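Local coordinates for PKS_KS domain-containing protein (PDB 6SMO) that probably acts as a beta-ketoacyl synthase of the thiolase-like superfamily, and holds a bound pentaketo-dodecanal chain in its ligand pocket, at residues B[249-254]-B[392-397]. Residues are numbered along the deposited sequence; the frame is centred on the assembly and turned at random.
Sequences CPFSLE and HPTINY
Tyr397 lays its ring alongside the type II beta turn that runs from Cys249 to Ser252. From CB, the chain leaves with CG anti to the backbone N (chi1 -167°), which carries the ring along the turn. CG lies 4.1 Å from Ser252 OG. CD1 then meets Ser252 OG at 3.6 Å and has Pro250 O near the ring plane, at the edge. CE1, the next atom out, comes within 3.7 Å of Phe251 O, which like Ser252 OG approaches the ring obliquely; its apolar contact with Phe251 CB is loose, at 4.3 Å. Beside this, Thr394 presents its methyl: CG2 lies 3.8 Å from Pro250 CB, with Pro250 CG and CD at similar range, and sits near the Phe251 ring plane, at the edge beside CD2. At the other end of the turn Cys249 CB meets Asn396 O. Tyr408 stacks on Phe251, whose N hydrogen-bonds to Asp340 OD2. Both segments are loops of the ketosynthase domain, and the Pro250 side chain is about 13 Å from the bound ligand. With no hydrogen bond directly joining them, their contact rests on van der Waals packing, while polar atoms hydrogen-bond outside the two segments, Asn396 ND2 to adjacent Thr248 O and Thr394 OG1 to Tyr408 O.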
ATOM      1  N   CYS B 249     -12.346   2.129 -22.394  1.00 40.77           N
ATOM      2  CA  CYS B 249     -13.810   1.989 -22.625  1.00 40.40           C
ATOM      3  C   CYS B 249     -14.398   1.013 -21.607  1.00 40.07           C
ATOM      4  O   CYS B 249     -14.611  -0.157 -21.916  1.00 39.69           O
ATOM      5  CB  CYS B 249     -14.093   1.520 -24.049  1.00 40.40           C
ATOM      6  SG  CYS B 249     -13.098   0.095 -24.557  1.00 39.81           S
ATOM      7  N   PRO B 250     -14.656   1.461 -20.355  1.00 39.68           N
ATOM      8  CA  PRO B 250     -15.212   0.596 -19.313  1.00 39.76           C
ATOM      9  C   PRO B 250     -16.595   0.016 -19.654  1.00 40.07           C
ATOM     10  O   PRO B 250     -17.438   0.756 -20.132  1.00 40.13           O
ATOM     11  CB  PRO B 250     -15.329   1.518 -18.086  1.00 39.46           C
ATOM     12  CG  PRO B 250     -14.353   2.640 -18.362  1.00 39.38           C
ATOM     13  CD  PRO B 250     -14.390   2.821 -19.865  1.00 39.52           C
ATOM     14  N   PHE B 251     -16.772  -1.289 -19.408  1.00 40.29           N
ATOM     15  CA  PHE B 251     -18.036  -2.064 -19.557  1.00 40.04           C
ATOM     16  C   PHE B 251     -18.370  -2.298 -21.038  1.00 40.72           C
ATOM     17  O   PHE B 251     -19.449  -2.863 -21.313  1.00 40.89           O
ATOM     18  CB  PHE B 251     -19.191  -1.369 -18.828  1.00 39.48           C
ATOM     19  CG  PHE B 251     -18.898  -1.006 -17.395  1.00 39.13           C
ATOM     20  CD1 PHE B 251     -18.780  -1.989 -16.423  1.00 39.12           C
ATOM     21  CD2 PHE B 251     -18.735   0.319 -17.015  1.00 38.74           C
ATOM     22  CE1 PHE B 251     -18.507  -1.656 -15.105  1.00 39.04           C
ATOM     23  CE2 PHE B 251     -18.464   0.650 -15.696  1.00 38.50           C
ATOM     24  CZ  PHE B 251     -18.350  -0.336 -14.744  1.00 38.74           C
ATOM     25  N   SER B 252     -17.477  -1.907 -21.955  1.00 40.96           N
ATOM     26  CA  SER B 252     -17.610  -2.127 -23.419  1.00 41.94           C
ATOM     27  C   SER B 252     -17.028  -3.498 -23.781  1.00 42.48           C
ATOM     28  O   SER B 252     -16.113  -3.958 -23.069  1.00 41.95           O
ATOM     29  CB  SER B 252     -16.944  -1.028 -24.205  1.00 42.24           C
ATOM     30  OG  SER B 252     -17.546   0.228 -23.933  1.00 42.53           O
ATOM     31  N   LEU B 253     -17.536  -4.108 -24.855  1.00 42.97           N
ATOM     32  CA  LEU B 253     -17.135  -5.460 -25.334  1.00 43.44           C
ATOM     33  C   LEU B 253     -15.727  -5.406 -25.948  1.00 43.26           C
ATOM     34  O   LEU B 253     -15.089  -6.474 -26.034  1.00 43.49           O
ATOM     35  CB  LEU B 253     -18.178  -5.946 -26.348  1.00 44.19           C
ATOM     36  CG  LEU B 253     -18.015  -7.378 -26.864  1.00 45.00           C
ATOM     37  CD1 LEU B 253     -17.850  -8.372 -25.722  1.00 45.01           C
ATOM     38  CD2 LEU B 253     -19.200  -7.770 -27.734  1.00 45.29           C
ATOM     39  N   GLU B 254     -15.256  -4.214 -26.339  1.00 43.22           N
ATOM     40  CA  GLU B 254     -13.959  -4.002 -27.041  1.00 43.23           C
ATOM     41  C   GLU B 254     -12.791  -3.913 -26.048  1.00 41.97           C
ATOM     42  O   GLU B 254     -11.640  -4.070 -26.501  1.00 42.48           O
ATOM     43  CB  GLU B 254     -13.998  -2.723 -27.885  1.00 44.07           C
ATOM     44  CG  GLU B 254     -14.825  -2.845 -29.154  1.00 45.02           C
ATOM     45  CD  GLU B 254     -16.310  -2.559 -29.001  1.00 45.24           C
ATOM     46  OE1 GLU B 254     -16.796  -2.525 -27.852  1.00 45.09           O
ATOM     47  OE2 GLU B 254     -16.977  -2.366 -30.036  1.00 46.53           O
ATOM     48  N   HIS B 392     -21.724  12.158 -14.068  1.00 34.18           N
ATOM     49  CA  HIS B 392     -20.840  12.165 -15.264  1.00 34.28           C
ATOM     50  C   HIS B 392     -20.991  10.834 -15.997  1.00 34.85           C
ATOM     51  O   HIS B 392     -21.228   9.805 -15.368  1.00 35.24           O
ATOM     52  CB  HIS B 392     -19.383  12.487 -14.888  1.00 33.98           C
ATOM     53  CG  HIS B 392     -18.657  11.395 -14.172  1.00 33.44           C
ATOM     54  ND1 HIS B 392     -18.298  10.211 -14.791  1.00 33.16           N
ATOM     55  CD2 HIS B 392     -18.190  11.314 -12.907  1.00 33.01           C
ATOM     56  CE1 HIS B 392     -17.663   9.441 -13.931  1.00 32.79           C
ATOM     57  NE2 HIS B 392     -17.584  10.095 -12.767  1.00 32.57           N
ATOM     58  N   PRO B 393     -20.871  10.815 -17.345  1.00 35.46           N
ATOM     59  CA  PRO B 393     -21.038   9.584 -18.117  1.00 35.68           C
ATOM     60  C   PRO B 393     -19.759   8.743 -18.226  1.00 35.89           C
ATOM     61  O   PRO B 393     -18.687   9.269 -17.986  1.00 35.73           O
ATOM     62  CB  PRO B 393     -21.423  10.126 -19.499  1.00 36.02           C
ATOM     63  CG  PRO B 393     -20.640  11.420 -19.612  1.00 36.03           C
ATOM     64  CD  PRO B 393     -20.581  11.976 -18.202  1.00 35.69           C
ATOM     65  N   THR B 394     -19.915   7.464 -18.578  1.00 36.21           N
ATOM     66  CA  THR B 394     -18.823   6.557 -19.023  1.00 36.57           C
ATOM     67  C   THR B 394     -18.686   6.697 -20.544  1.00 36.88           C
ATOM     68  O   THR B 394     -19.522   6.115 -21.260  1.00 37.18           O
ATOM     69  CB  THR B 394     -19.095   5.103 -18.614  1.00 36.40           C
ATOM     70  OG1 THR B 394     -19.520   5.087 -17.252  1.00 36.75           O
ATOM     71  CG2 THR B 394     -17.885   4.209 -18.779  1.00 36.35           C
ATOM     72  N   ILE B 395     -17.692   7.459 -21.014  1.00 37.16           N
ATOM     73  CA  ILE B 395     -17.506   7.774 -22.462  1.00 37.91           C
ATOM     74  C   ILE B 395     -16.839   6.581 -23.160  1.00 38.37           C
ATOM     75  O   ILE B 395     -16.393   5.650 -22.459  1.00 38.13           O
ATOM     76  CB  ILE B 395     -16.713   9.083 -22.669  1.00 38.00           C
ATOM     77  CG1 ILE B 395     -15.262   8.982 -22.185  1.00 37.92           C
ATOM     78  CG2 ILE B 395     -17.441  10.254 -22.026  1.00 37.89           C
ATOM     79  CD1 ILE B 395     -14.333   9.986 -22.830  1.00 37.98           C
ATOM     80  N   ASN B 396     -16.793   6.625 -24.496  1.00 39.33           N
ATOM     81  CA  ASN B 396     -16.162   5.601 -25.376  1.00 39.71           C
ATOM     82  C   ASN B 396     -16.931   4.277 -25.271  1.00 40.47           C
ATOM     83  O   ASN B 396     -16.311   3.221 -25.507  1.00 40.53           O
ATOM     84  CB  ASN B 396     -14.678   5.414 -25.047  1.00 39.55           C
ATOM     85  CG  ASN B 396     -13.924   6.724 -24.937  1.00 39.33           C
ATOM     86  OD1 ASN B 396     -14.237   7.687 -25.634  1.00 39.18           O
ATOM     87  ND2 ASN B 396     -12.928   6.766 -24.068  1.00 39.30           N
ATOM     88  N   TYR B 397     -18.230   4.329 -24.950  1.00 40.98           N
ATOM     89  CA  TYR B 397     -19.120   3.140 -24.871  1.00 41.89           C
ATOM     90  C   TYR B 397     -19.528   2.738 -26.293  1.00 43.35           C
ATOM     91  O   TYR B 397     -20.401   3.408 -26.885  1.00 43.96           O
ATOM     92  CB  TYR B 397     -20.338   3.402 -23.982  1.00 41.10           C
ATOM     93  CG  TYR B 397     -21.095   2.153 -23.612  1.00 40.81           C
ATOM     94  CD1 TYR B 397     -20.698   1.371 -22.538  1.00 40.42           C
ATOM     95  CD2 TYR B 397     -22.195   1.734 -24.344  1.00 40.83           C
ATOM     96  CE1 TYR B 397     -21.380   0.215 -22.193  1.00 40.39           C
ATOM     97  CE2 TYR B 397     -22.888   0.581 -24.012  1.00 40.79           C
ATOM     98  CZ  TYR B 397     -22.480  -0.182 -22.933  1.00 40.49           C
ATOM     99  OH  TYR B 397     -23.157  -1.319 -22.598  1.00 40.83           O
TER